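'Carboxyl esterase 2 (Tuber melanosporum Mel28, PDB 5MIF) probably hydrolyses carboxylic esters as a member of the alpha/beta hydrolase fold, with a likeness to archaeal carboxylesterases. Local coordinates at residues L80-G85 with A142-D147; D242-A247 with D287-Q292; P277-V282 with R298-L303. All blocks are in the same frame, centred on the assembly; numbering follows the deposited sequence.

Interaction 1 joins two strands of the mixed central sheet that are separated by strand 90-97. Interactions 2 and 3 lie farther along the chain, their centres each about 27 Å from that of interaction 1. Interaction 1 closes before the other two open, whereas the segments of interactions 2 and 3 alternate. These two share helix 290-302: interaction 2 uses its entry and interaction 3 its last turn, with centres about 21 Å apart. Interaction 3 reaches the same sheet as interaction 1 through strand 279-284. One strand and its following helix thus link the helix-on-sheet packing of interaction 3 to the loop in interaction 2 that carries the probable triad aspartate.

Interaction 1: residues L80-G85 with A142-D147; sequences LSLPVG and AVFFVD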
ATOM      1  N   LEU A  80      -5.128 -28.185  17.103  1.00 41.91           N
ATOM      2  CA  LEU A  80      -4.738 -28.086  18.504  1.00 43.33           C
ATOM      3  C   LEU A  80      -5.912 -27.734  19.418  1.00 42.86           C
ATOM      4  O   LEU A  80      -6.628 -26.756  19.191  1.00 43.09           O
ATOM      5  CB  LEU A  80      -3.613 -27.055  18.653  1.00 41.72           C
ATOM      6  CG  LEU A  80      -2.328 -27.392  17.878  1.00 46.97           C
ATOM      7  CD1 LEU A  80      -1.369 -26.212  17.860  1.00 44.41           C
ATOM      8  CD2 LEU A  80      -1.653 -28.642  18.473  1.00 42.30           C
ATOM      9  N   SER A  81      -6.089 -28.534  20.466  1.00 41.90           N
ATOM     10  CA  SER A  81      -7.034 -28.209  21.524  1.00 44.22           C
ATOM     11  C   SER A  81      -6.223 -27.769  22.728  1.00 44.17           C
ATOM     12  O   SER A  81      -5.763 -28.610  23.497  1.00 45.41           O
ATOM     13  CB  SER A  81      -7.890 -29.427  21.867  1.00 45.69           C
ATOM     14  OG  SER A  81      -8.732 -29.749  20.780  1.00 50.28           O
ATOM     15  N   LEU A  82      -6.086 -26.463  22.928  1.00 39.76           N
ATOM     16  CA  LEU A  82      -5.199 -25.985  23.980  1.00 41.41           C
ATOM     17  C   LEU A  82      -5.984 -25.886  25.287  1.00 43.51           C
ATOM     18  O   LEU A  82      -6.991 -25.176  25.360  1.00 41.99           O
ATOM     19  CB  LEU A  82      -4.598 -24.629  23.598  1.00 39.12           C
ATOM     20  CG  LEU A  82      -4.001 -24.530  22.187  1.00 41.47           C
ATOM     21  CD1 LEU A  82      -3.413 -23.153  21.937  1.00 41.97           C
ATOM     22  CD2 LEU A  82      -2.929 -25.604  21.986  1.00 39.69           C
ATOM     23  N   PRO A  83      -5.526 -26.607  26.323  1.00 42.78           N
ATOM     24  CA  PRO A  83      -6.218 -26.618  27.617  1.00 44.71           C
ATOM     25  C   PRO A  83      -5.895 -25.370  28.419  1.00 46.08           C
ATOM     26  O   PRO A  83      -5.332 -25.470  29.509  1.00 49.19           O
ATOM     27  CB  PRO A  83      -5.664 -27.867  28.299  1.00 43.26           C
ATOM     28  CG  PRO A  83      -4.269 -27.989  27.752  1.00 46.33           C
ATOM     29  CD  PRO A  83      -4.336 -27.479  26.324  1.00 48.05           C
ATOM     30  N   VAL A  84      -6.216 -24.207  27.861  1.00 43.05           N
ATOM     31  CA  VAL A  84      -5.813 -22.930  28.450  1.00 45.18           C
ATOM     32  C   VAL A  84      -6.936 -21.910  28.315  1.00 39.00           C
ATOM     33  O   VAL A  84      -7.921 -22.153  27.615  1.00 38.69           O
ATOM     34  CB  VAL A  84      -4.525 -22.357  27.779  1.00 40.88           C
ATOM     35  CG1 VAL A  84      -3.380 -23.364  27.871  1.00 37.80           C
ATOM     36  CG2 VAL A  84      -4.784 -21.986  26.327  1.00 39.05           C
ATOM     37  N   GLY A  85      -6.791 -20.765  28.973  1.00 40.03           N
ATOM     38  CA  GLY A  85      -7.753 -19.698  28.784  1.00 40.95           C
ATOM     39  C   GLY A  85      -8.986 -19.789  29.657  1.00 42.12           C
ATOM     40  O   GLY A  85      -9.128 -20.723  30.451  1.00 42.81           O
ATOM     41  N   ALA A 142       4.720 -19.882   8.982  1.00 40.00           N
ATOM     42  CA  ALA A 142       3.598 -20.637   9.525  1.00 42.26           C
ATOM     43  C   ALA A 142       2.506 -19.671   9.982  1.00 43.93           C
ATOM     44  O   ALA A 142       2.794 -18.513  10.326  1.00 38.21           O
ATOM     45  CB  ALA A 142       4.049 -21.511  10.683  1.00 39.94           C
ATOM     46  N   VAL A 143       1.260 -20.153  10.000  1.00 42.73           N
ATOM     47  CA  VAL A 143       0.131 -19.367  10.501  1.00 36.89           C
ATOM     48  C   VAL A 143      -0.519 -20.113  11.675  1.00 41.96           C
ATOM     49  O   VAL A 143      -0.911 -21.280  11.552  1.00 38.26           O
ATOM     50  CB  VAL A 143      -0.925 -19.107   9.411  1.00 37.86           C
ATOM     51  CG1 VAL A 143      -2.193 -18.497  10.029  1.00 35.68           C
ATOM     52  CG2 VAL A 143      -0.363 -18.191   8.325  1.00 39.72           C
ATOM     53  N   PHE A 144      -0.586 -19.429  12.813  1.00 36.11           N
ATOM     54  CA  PHE A 144      -1.206 -19.930  14.032  1.00 36.45           C
ATOM     55  C   PHE A 144      -2.572 -19.276  14.099  1.00 38.21           C
ATOM     56  O   PHE A 144      -2.713 -18.131  14.541  1.00 37.71           O
ATOM     57  CB  PHE A 144      -0.322 -19.588  15.242  1.00 36.73           C
ATOM     58  CG  PHE A 144      -0.832 -20.092  16.569  1.00 38.75           C
ATOM     59  CD1 PHE A 144      -0.746 -21.436  16.905  1.00 38.25           C
ATOM     60  CD2 PHE A 144      -1.319 -19.204  17.512  1.00 35.92           C
ATOM     61  CE1 PHE A 144      -1.187 -21.888  18.140  1.00 37.17           C
ATOM     62  CE2 PHE A 144      -1.758 -19.649  18.746  1.00 38.65           C
ATOM     63  CZ  PHE A 144      -1.698 -20.994  19.060  1.00 36.79           C
ATOM     64  N   PHE A 145      -3.574 -19.991  13.603  1.00 35.22           N
ATOM     65  CA  PHE A 145      -4.913 -19.436  13.440  1.00 35.21           C
ATOM     66  C   PHE A 145      -5.770 -19.787  14.664  1.00 42.06           C
ATOM     67  O   PHE A 145      -6.088 -20.962  14.900  1.00 40.76           O
ATOM     68  CB  PHE A 145      -5.535 -19.976  12.152  1.00 38.45           C
ATOM     69  CG  PHE A 145      -6.862 -19.372  11.802  1.00 36.22           C
ATOM     70  CD1 PHE A 145      -8.043 -19.921  12.297  1.00 37.95           C
ATOM     71  CD2 PHE A 145      -6.937 -18.290  10.958  1.00 35.82           C
ATOM     72  CE1 PHE A 145      -9.280 -19.378  11.965  1.00 37.20           C
ATOM     73  CE2 PHE A 145      -8.173 -17.731  10.618  1.00 40.29           C
ATOM     74  CZ  PHE A 145      -9.349 -18.282  11.117  1.00 36.12           C
ATOM     75  N   VAL A 146      -6.122 -18.772  15.451  1.00 37.85           N
ATOM     76  CA  VAL A 146      -6.861 -18.999  16.686  1.00 37.61           C
ATOM     77  C   VAL A 146      -8.365 -19.022  16.424  1.00 38.71           C
ATOM     78  O   VAL A 146      -8.947 -18.032  15.997  1.00 33.99           O
ATOM     79  CB  VAL A 146      -6.543 -17.937  17.730  1.00 39.07           C
ATOM     80  CG1 VAL A 146      -7.326 -18.229  19.005  1.00 37.79           C
ATOM     81  CG2 VAL A 146      -5.039 -17.923  18.014  1.00 33.06           C
ATOM     82  N   ASP A 147      -8.979 -20.173  16.666  1.00 38.16           N
ATOM     83  CA  ASP A 147     -10.409 -20.350  16.437  1.00 39.88           C
ATOM     84  C   ASP A 147     -11.168 -20.107  17.736  1.00 37.36           C
ATOM     85  O   ASP A 147     -11.718 -21.028  18.339  1.00 38.07           O
ATOM     86  CB  ASP A 147     -10.667 -21.762  15.877  1.00 41.76           C
ATOM     87  CG  ASP A 147     -12.049 -21.915  15.242  1.00 41.35           C
ATOM     88  OD1 ASP A 147     -12.746 -20.907  14.989  1.00 40.30           O
ATOM     89  OD2 ASP A 147     -12.426 -23.069  14.969  1.00 51.07           O
TER
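The ring of Phe144 meets both leucines at its edge: Leu80 CD1 and Leu82 CD1 lie near the ring plane rather than over a face. Leu82 CD1 is 4.0 Å from Phe144 CZ, and Leu80 CD1 is 4.3 Å from Phe144 CE1. This is packing within the central sheet of an alpha/beta hydrolase fold, between strand 75-82, outermost in the sheet of this chain, and strand 142-147, which have strand 90-97 between them. The contact therefore reaches over a whole strand, and the nearest CA atoms, those of Leu80 and Val146, are 9.5 Å apart. Phe144 spans the distance because its CG is anti to the backbone N (chi1 -178°), which carries the ring out toward the edge strand. Leu82 comes to it from the opposite direction. Two residues apart on one strand, the leucines turn the same way and bring a methyl each to the ring. Ala166 and Leu170 of helix 158-173 also touch Phe144, as does Ala92 of the intervening strand, while Leu82 packs on Trp169 of that helix. Just beyond the leucines the chain bends in an inverse gamma turn centred on Pro83, where Val84 N makes a weak hydrogen bond to Leu82 O.

Interaction 2: residues D242-A247 with D287-Q292; sequences DEIRFA and DPIRQQ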
ATOM      1  N   ASP A 242     -25.499  -0.338  11.161  1.00 60.77           N
ATOM      2  CA  ASP A 242     -26.374  -1.249  11.891  1.00 63.71           C
ATOM      3  C   ASP A 242     -25.689  -2.567  12.219  1.00 63.41           C
ATOM      4  O   ASP A 242     -25.856  -3.105  13.315  1.00 62.49           O
ATOM      5  CB  ASP A 242     -27.660  -1.515  11.109  1.00 63.60           C
ATOM      6  CG  ASP A 242     -28.612  -0.334  11.142  1.00 70.90           C
ATOM      7  OD1 ASP A 242     -28.380   0.600  11.947  1.00 67.18           O
ATOM      8  OD2 ASP A 242     -29.603  -0.352  10.380  1.00 73.97           O
ATOM      9  N   GLU A 243     -24.932  -3.098  11.266  1.00 62.49           N
ATOM     10  CA  GLU A 243     -24.203  -4.336  11.492  1.00 56.60           C
ATOM     11  C   GLU A 243     -23.152  -4.142  12.589  1.00 56.61           C
ATOM     12  O   GLU A 243     -22.929  -5.026  13.418  1.00 57.35           O
ATOM     13  CB  GLU A 243     -23.553  -4.810  10.194  1.00 59.87           C
ATOM     14  CG  GLU A 243     -24.530  -5.379   9.169  1.00 62.15           C
ATOM     15  CD  GLU A 243     -23.877  -5.651   7.818  1.00 61.44           C
ATOM     16  OE1 GLU A 243     -22.968  -4.882   7.415  1.00 59.06           O
ATOM     17  OE2 GLU A 243     -24.238  -6.670   7.188  1.00 56.59           O
ATOM     18  N   ILE A 244     -22.534  -2.966  12.604  1.00 54.87           N
ATOM     19  CA  ILE A 244     -21.552  -2.610  13.625  1.00 58.89           C
ATOM     20  C   ILE A 244     -22.167  -2.601  15.025  1.00 58.23           C
ATOM     21  O   ILE A 244     -21.594  -3.143  15.978  1.00 54.29           O
ATOM     22  CB  ILE A 244     -20.920  -1.228  13.336  1.00 54.92           C
ATOM     23  CG1 ILE A 244     -20.051  -1.291  12.078  1.00 56.45           C
ATOM     24  CG2 ILE A 244     -20.087  -0.750  14.514  1.00 52.11           C
ATOM     25  CD1 ILE A 244     -19.380   0.032  11.739  1.00 54.16           C
ATOM     26  N   ARG A 245     -23.339  -1.985  15.144  1.00 58.15           N
ATOM     27  CA  ARG A 245     -24.010  -1.873  16.432  1.00 57.47           C
ATOM     28  C   ARG A 245     -24.435  -3.241  16.928  1.00 52.25           C
ATOM     29  O   ARG A 245     -24.284  -3.552  18.107  1.00 50.56           O
ATOM     30  CB  ARG A 245     -25.233  -0.975  16.310  1.00 60.32           C
ATOM     31  CG  ARG A 245     -24.897   0.441  15.967  1.00 65.87           C
ATOM     32  CD  ARG A 245     -26.143   1.207  15.604  1.00 69.62           C
ATOM     33  NE  ARG A 245     -25.810   2.516  15.060  1.00 73.35           N
ATOM     34  CZ  ARG A 245     -25.393   3.537  15.798  1.00 79.51           C
ATOM     35  NH1 ARG A 245     -25.248   3.397  17.112  1.00 79.88           N
ATOM     36  NH2 ARG A 245     -25.108   4.699  15.223  1.00 84.80           N
ATOM     37  N   PHE A 246     -24.949  -4.054  16.009  1.00 49.03           N
ATOM     38  CA  PHE A 246     -25.341  -5.418  16.319  1.00 47.18           C
ATOM     39  C   PHE A 246     -24.162  -6.243  16.839  1.00 54.47           C
ATOM     40  O   PHE A 246     -24.264  -6.896  17.882  1.00 50.93           O
ATOM     41  CB  PHE A 246     -25.954  -6.082  15.083  1.00 48.85           C
ATOM     42  CG  PHE A 246     -26.434  -7.486  15.321  1.00 54.97           C
ATOM     43  CD1 PHE A 246     -25.569  -8.562  15.202  1.00 55.91           C
ATOM     44  CD2 PHE A 246     -27.748  -7.729  15.686  1.00 56.29           C
ATOM     45  CE1 PHE A 246     -26.013  -9.859  15.429  1.00 57.66           C
ATOM     46  CE2 PHE A 246     -28.192  -9.013  15.921  1.00 53.19           C
ATOM     47  CZ  PHE A 246     -27.330 -10.081  15.792  1.00 59.42           C
ATOM     48  N   ALA A 247     -23.045  -6.212  16.115  1.00 50.35           N
ATOM     49  CA  ALA A 247     -21.872  -6.977  16.519  1.00 48.68           C
ATOM     50  C   ALA A 247     -21.372  -6.507  17.877  1.00 44.97           C
ATOM     51  O   ALA A 247     -21.015  -7.330  18.734  1.00 41.50           O
ATOM     52  CB  ALA A 247     -20.764  -6.863  15.473  1.00 49.90           C
ATOM     53  N   ASP A 287     -15.778   2.729   3.822  1.00 45.99           N
ATOM     54  CA  ASP A 287     -15.855   1.918   5.027  1.00 42.62           C
ATOM     55  C   ASP A 287     -16.147   2.802   6.228  1.00 45.58           C
ATOM     56  O   ASP A 287     -15.367   3.699   6.538  1.00 47.00           O
ATOM     57  CB  ASP A 287     -14.539   1.165   5.246  1.00 42.78           C
ATOM     58  CG  ASP A 287     -14.591   0.184   6.418  1.00 44.84           C
ATOM     59  OD1 ASP A 287     -15.529   0.233   7.237  1.00 50.21           O
ATOM     60  OD2 ASP A 287     -13.651  -0.629   6.555  1.00 43.01           O
ATOM     61  N   PRO A 288     -17.267   2.536   6.923  1.00 50.01           N
ATOM     62  CA  PRO A 288     -17.605   3.268   8.146  1.00 50.51           C
ATOM     63  C   PRO A 288     -16.493   3.215   9.188  1.00 46.30           C
ATOM     64  O   PRO A 288     -16.311   4.171   9.937  1.00 48.70           O
ATOM     65  CB  PRO A 288     -18.834   2.522   8.686  1.00 48.98           C
ATOM     66  CG  PRO A 288     -19.309   1.691   7.611  1.00 50.38           C
ATOM     67  CD  PRO A 288     -18.211   1.440   6.651  1.00 45.45           C
ATOM     68  N   ILE A 289     -15.760   2.109   9.227  1.00 42.72           N
ATOM     69  CA  ILE A 289     -14.789   1.896  10.297  1.00 47.71           C
ATOM     70  C   ILE A 289     -13.393   2.438   9.904  1.00 46.20           C
ATOM     71  O   ILE A 289     -12.439   2.343  10.679  1.00 44.44           O
ATOM     72  CB  ILE A 289     -14.716   0.388  10.682  1.00 45.88           C
ATOM     73  CG1 ILE A 289     -14.442   0.214  12.167  1.00 54.58           C
ATOM     74  CG2 ILE A 289     -13.705  -0.369   9.863  1.00 48.57           C
ATOM     75  CD1 ILE A 289     -15.621   0.593  13.008  1.00 61.04           C
ATOM     76  N   ARG A 290     -13.286   3.023   8.712  1.00 44.71           N
ATOM     77  CA  ARG A 290     -11.998   3.515   8.206  1.00 43.05           C
ATOM     78  C   ARG A 290     -11.294   4.485   9.169  1.00 43.94           C
ATOM     79  O   ARG A 290     -10.093   4.367   9.398  1.00 45.35           O
ATOM     80  CB  ARG A 290     -12.184   4.192   6.843  1.00 43.94           C
ATOM     81  CG  ARG A 290     -10.880   4.638   6.183  1.00 42.16           C
ATOM     82  CD  ARG A 290     -11.159   5.514   4.971  1.00 41.69           C
ATOM     83  NE  ARG A 290     -11.458   6.881   5.390  1.00 40.83           N
ATOM     84  CZ  ARG A 290     -12.143   7.766   4.668  1.00 45.25           C
ATOM     85  NH1 ARG A 290     -12.610   7.435   3.472  1.00 47.24           N
ATOM     86  NH2 ARG A 290     -12.350   8.990   5.140  1.00 46.77           N
ATOM     87  N   GLN A 291     -12.036   5.438   9.731  1.00 43.35           N
ATOM     88  CA  GLN A 291     -11.440   6.458  10.603  1.00 48.22           C
ATOM     89  C   GLN A 291     -10.710   5.872  11.823  1.00 49.44           C
ATOM     90  O   GLN A 291      -9.699   6.421  12.288  1.00 46.81           O
ATOM     91  CB  GLN A 291     -12.515   7.447  11.073  1.00 51.57           C
ATOM     92  CG  GLN A 291     -11.968   8.653  11.832  1.00 53.83           C
ATOM     93  CD  GLN A 291     -11.284   9.659  10.923  1.00 60.79           C
ATOM     94  OE1 GLN A 291     -11.760   9.939   9.822  1.00 61.65           O
ATOM     95  NE2 GLN A 291     -10.148  10.193  11.372  1.00 60.32           N
ATOM     96  N   GLN A 292     -11.231   4.769  12.352  1.00 46.62           N
ATOM     97  CA  GLN A 292     -10.656   4.154  13.545  1.00 48.08           C
ATOM     98  C   GLN A 292      -9.223   3.683  13.324  1.00 42.48           C
ATOM     99  O   GLN A 292      -8.338   3.950  14.145  1.00 44.79           O
ATOM    100  CB  GLN A 292     -11.524   2.980  14.012  1.00 45.51           C
ATOM    101  CG  GLN A 292     -12.821   3.434  14.636  1.00 51.60           C
ATOM    102  CD  GLN A 292     -13.619   2.298  15.229  1.00 53.43           C
ATOM    103  OE1 GLN A 292     -13.085   1.219  15.515  1.00 47.26           O
ATOM    104  NE2 GLN A 292     -14.924   2.517  15.376  1.00 57.29           N
TER
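Ile289 N gives its hydrogen to Asp287 OD1 over 2.7 Å, with an N-H...O angle of 162°. The bond is fairly straight at the donor but arrives from above the carboxylate plane, 54° out of it. It caps the turn that leads into helix 290-302, and a type I beta turn from Asp287 to Arg290 is closed alongside it by Arg290 N bonding to Asp287 O. The other carboxylate oxygen, OD2, is bonded to His317 ND1, and with Ser190 on the GxSxG elbow the three residues have a geometry consistent with a Ser-His-Asp catalytic triad. Across the contact everything is apolar and depends on Ile244, whose CB faces the turn from helix 241-251. Its CD1 lies 4.0 Å from Pro288 CB and equally 4.0 Å from Ile289 CD1, so a single methyl reaches two neighbouring residues. An extended side chain puts it there, CG1 lying anti to the carbonyl carbon and CD1 continuing outward at chi2 -179°. Ile289 has a less relaxed torsion, chi1 -146°, well short of fully anti. Its side chain lies near the elbow residues without touching them. Phe230 of helix 228-232 packs on both isoleucines, and Thr229 OG1 is hydrogen-bonded to Pro288 O and Gln291 N, tying the same short helix to the turn. With one oxygen bonded to the backbone and the other to His317, the carboxylate of Asp287 is held through both oxygens, which should limit its rotation, while the hydrocarbon of Ile244 packs on the next two residues; the loop bearing the probable triad aspartate is probably steadied by both the polar bonds and the apolar packing.

Interaction 3: residues P277-V282 with R298-L303; sequences PETLIV and RRLQKL
Leu300 CD1 is the methyl through which helix 290-302 meets strand 279-284. It sits 4.0 Å from Thr279 CB and 4.1 Å from Thr279 CG2, and 4.3 Å from Ile281 CD1. The side chains of Leu300 and Thr279 cross at about a right angle, so the leucine's end arrives against the flank of the threonine. Thr279 and Ile281, alternate residues of the strand, both turn their CB atoms toward the helix. In Thr279 the methyl CG2 is anti to the backbone N, and the hydroxyl, beside that N (chi1 -65°), swings back along the chain. There OG1 donates to Pro277 O over 2.8 Å, from 41° above the carbonyl plane, and Gln214 NE2 of the adjacent strand also bonds to OG1. Putting an alanine at Thr279 would probably leave Pro277 O and Gln214 NE2 without this hydroxyl, and open a gap beside Leu300 where CG2 had been. Strand 279-284, helix 290-302 and strand 307-312 form a beta-alpha-beta unit, with the two strands parallel neighbours in the sheet. Leu300 also packs on Ala307 and Phe276, and backbone bonds join Thr279 to Arg306 and Ala308. Farther out on the helix, Arg299 NH2 forms a salt bridge with Asp270 OD1, while Arg298 NH2 makes a salt bridge to Glu285 OE2 of the second subunit.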
ATOM      1  N   PRO A 277       4.239  -3.003  19.211  1.00 42.86           N
ATOM      2  CA  PRO A 277       5.213  -3.487  18.239  1.00 40.20           C
ATOM      3  C   PRO A 277       5.096  -2.669  16.965  1.00 41.86           C
ATOM      4  O   PRO A 277       4.076  -2.004  16.783  1.00 40.33           O
ATOM      5  CB  PRO A 277       4.784  -4.941  18.012  1.00 41.91           C
ATOM      6  CG  PRO A 277       3.305  -4.906  18.224  1.00 37.12           C
ATOM      7  CD  PRO A 277       3.090  -3.921  19.343  1.00 40.20           C
ATOM      8  N   GLU A 278       6.103  -2.688  16.097  1.00 41.05           N
ATOM      9  CA  GLU A 278       5.935  -1.983  14.843  1.00 42.62           C
ATOM     10  C   GLU A 278       4.757  -2.582  14.078  1.00 38.30           C
ATOM     11  O   GLU A 278       4.566  -3.804  14.016  1.00 37.25           O
ATOM     12  CB  GLU A 278       7.221  -1.931  14.021  1.00 44.63           C
ATOM     13  CG  GLU A 278       7.617  -3.102  13.217  1.00 49.00           C
ATOM     14  CD  GLU A 278       8.680  -2.694  12.198  1.00 54.39           C
ATOM     15  OE1 GLU A 278       8.616  -1.544  11.710  1.00 58.83           O
ATOM     16  OE2 GLU A 278       9.583  -3.500  11.906  1.00 51.84           O
ATOM     17  N   THR A 279       3.946  -1.682  13.541  1.00 38.73           N
ATOM     18  CA  THR A 279       2.637  -2.028  13.043  1.00 40.02           C
ATOM     19  C   THR A 279       2.359  -1.468  11.650  1.00 41.56           C
ATOM     20  O   THR A 279       2.660  -0.306  11.359  1.00 42.80           O
ATOM     21  CB  THR A 279       1.576  -1.508  14.027  1.00 36.11           C
ATOM     22  OG1 THR A 279       1.715  -2.206  15.273  1.00 36.72           O
ATOM     23  CG2 THR A 279       0.187  -1.667  13.466  1.00 37.22           C
ATOM     24  N   LEU A 280       1.801  -2.307  10.786  1.00 37.99           N
ATOM     25  CA  LEU A 280       1.280  -1.859   9.501  1.00 37.19           C
ATOM     26  C   LEU A 280      -0.253  -1.878   9.531  1.00 39.67           C
ATOM     27  O   LEU A 280      -0.866  -2.915   9.817  1.00 36.22           O
ATOM     28  CB  LEU A 280       1.804  -2.748   8.366  1.00 35.28           C
ATOM     29  CG  LEU A 280       1.082  -2.629   7.021  1.00 34.29           C
ATOM     30  CD1 LEU A 280       1.298  -1.253   6.381  1.00 35.64           C
ATOM     31  CD2 LEU A 280       1.542  -3.715   6.082  1.00 34.20           C
ATOM     32  N   ILE A 281      -0.869  -0.738   9.235  1.00 39.49           N
ATOM     33  CA  ILE A 281      -2.324  -0.656   9.171  1.00 37.76           C
ATOM     34  C   ILE A 281      -2.805  -0.395   7.754  1.00 38.74           C
ATOM     35  O   ILE A 281      -2.350   0.534   7.086  1.00 43.63           O
ATOM     36  CB  ILE A 281      -2.859   0.439  10.108  1.00 40.05           C
ATOM     37  CG1 ILE A 281      -2.440   0.127  11.544  1.00 36.10           C
ATOM     38  CG2 ILE A 281      -4.384   0.569   9.975  1.00 37.12           C
ATOM     39  CD1 ILE A 281      -2.738   1.238  12.536  1.00 40.41           C
ATOM     40  N   VAL A 282      -3.719  -1.234   7.291  1.00 33.01           N
ATOM     41  CA  VAL A 282      -4.296  -1.090   5.964  1.00 37.91           C
ATOM     42  C   VAL A 282      -5.799  -0.868   6.124  1.00 35.75           C
ATOM     43  O   VAL A 282      -6.451  -1.614   6.843  1.00 39.41           O
ATOM     44  CB  VAL A 282      -4.009  -2.343   5.105  1.00 38.65           C
ATOM     45  CG1 VAL A 282      -4.649  -2.217   3.750  1.00 43.18           C
ATOM     46  CG2 VAL A 282      -2.498  -2.549   4.969  1.00 38.01           C
ATOM     47  N   ARG A 298      -2.132   7.070  13.475  1.00 42.42           N
ATOM     48  CA  ARG A 298      -1.566   8.401  13.749  1.00 45.02           C
ATOM     49  C   ARG A 298      -1.134   8.496  15.202  1.00 44.63           C
ATOM     50  O   ARG A 298      -0.095   9.074  15.530  1.00 41.48           O
ATOM     51  CB  ARG A 298      -2.573   9.507  13.441  1.00 39.35           C
ATOM     52  CG  ARG A 298      -2.913   9.637  11.980  1.00 44.12           C
ATOM     53  CD  ARG A 298      -3.876  10.779  11.762  1.00 47.51           C
ATOM     54  NE  ARG A 298      -4.076  11.071  10.349  1.00 47.75           N
ATOM     55  CZ  ARG A 298      -5.245  10.954   9.725  1.00 52.49           C
ATOM     56  NH1 ARG A 298      -6.319  10.537  10.393  1.00 52.71           N
ATOM     57  NH2 ARG A 298      -5.342  11.250   8.432  1.00 47.96           N
ATOM     58  N   ARG A 299      -1.936   7.898  16.073  1.00 44.39           N
ATOM     59  CA  ARG A 299      -1.620   7.865  17.487  1.00 42.91           C
ATOM     60  C   ARG A 299      -0.329   7.057  17.757  1.00 45.33           C
ATOM     61  O   ARG A 299       0.533   7.501  18.511  1.00 44.84           O
ATOM     62  CB  ARG A 299      -2.819   7.312  18.248  1.00 47.47           C
ATOM     63  CG  ARG A 299      -2.628   7.279  19.706  1.00 50.71           C
ATOM     64  CD  ARG A 299      -3.863   7.697  20.465  1.00 48.09           C
ATOM     65  NE  ARG A 299      -3.463   7.755  21.857  1.00 51.81           N
ATOM     66  CZ  ARG A 299      -3.972   7.016  22.826  1.00 51.39           C
ATOM     67  NH1 ARG A 299      -4.979   6.184  22.577  1.00 48.90           N
ATOM     68  NH2 ARG A 299      -3.487   7.146  24.053  1.00 47.89           N
ATOM     69  N   LEU A 300      -0.170   5.907  17.108  1.00 39.83           N
ATOM     70  CA  LEU A 300       1.075   5.138  17.223  1.00 43.22           C
ATOM     71  C   LEU A 300       2.276   5.933  16.703  1.00 42.38           C
ATOM     72  O   LEU A 300       3.365   5.896  17.283  1.00 43.51           O
ATOM     73  CB  LEU A 300       0.978   3.823  16.445  1.00 38.72           C
ATOM     74  CG  LEU A 300      -0.052   2.804  16.910  1.00 45.38           C
ATOM     75  CD1 LEU A 300      -0.094   1.632  15.945  1.00 43.01           C
ATOM     76  CD2 LEU A 300       0.308   2.329  18.304  1.00 42.27           C
ATOM     77  N   GLN A 301       2.071   6.647  15.600  1.00 42.45           N
ATOM     78  CA  GLN A 301       3.140   7.441  14.999  1.00 45.14           C
ATOM     79  C   GLN A 301       3.635   8.521  15.958  1.00 42.70           C
ATOM     80  O   GLN A 301       4.831   8.630  16.222  1.00 43.66           O
ATOM     81  CB  GLN A 301       2.669   8.081  13.701  1.00 42.12           C
ATOM     82  CG  GLN A 301       2.682   7.126  12.519  1.00 43.39           C
ATOM     83  CD  GLN A 301       2.190   7.775  11.245  1.00 45.56           C
ATOM     84  OE1 GLN A 301       1.748   8.928  11.246  1.00 48.45           O
ATOM     85  NE2 GLN A 301       2.284   7.043  10.137  1.00 49.03           N
ATOM     86  N   LYS A 302       2.694   9.276  16.510  1.00 46.73           N
ATOM     87  CA  LYS A 302       2.973  10.335  17.484  1.00 47.72           C
ATOM     88  C   LYS A 302       3.714   9.832  18.725  1.00 49.71           C
ATOM     89  O   LYS A 302       4.508  10.557  19.325  1.00 51.15           O
ATOM     90  CB  LYS A 302       1.652  10.985  17.893  1.00 52.56           C
ATOM     91  CG  LYS A 302       1.689  11.837  19.142  1.00 56.78           C
ATOM     92  CD  LYS A 302       0.312  12.439  19.401  1.00 64.86           C
ATOM     93  CE  LYS A 302       0.078  12.702  20.885  1.00 67.01           C
ATOM     94  NZ  LYS A 302      -0.733  13.930  21.103  1.00 65.59           N
ATOM     95  N   LEU A 303       3.491   8.575  19.085  1.00 45.84           N
ATOM     96  CA  LEU A 303       4.080   8.018  20.301  1.00 44.07           C
ATOM     97  C   LEU A 303       5.411   7.347  20.054  1.00 43.35           C
ATOM     98  O   LEU A 303       6.000   6.761  20.959  1.00 46.39           O
ATOM     99  CB  LEU A 303       3.109   7.046  20.951  1.00 48.72           C
ATOM    100  CG  LEU A 303       1.837   7.756  21.396  1.00 46.27           C
ATOM    101  CD1 LEU A 303       0.790   6.763  21.875  1.00 45.02           C
ATOM    102  CD2 LEU A 303       2.198   8.741  22.510  1.00 49.33           C
TER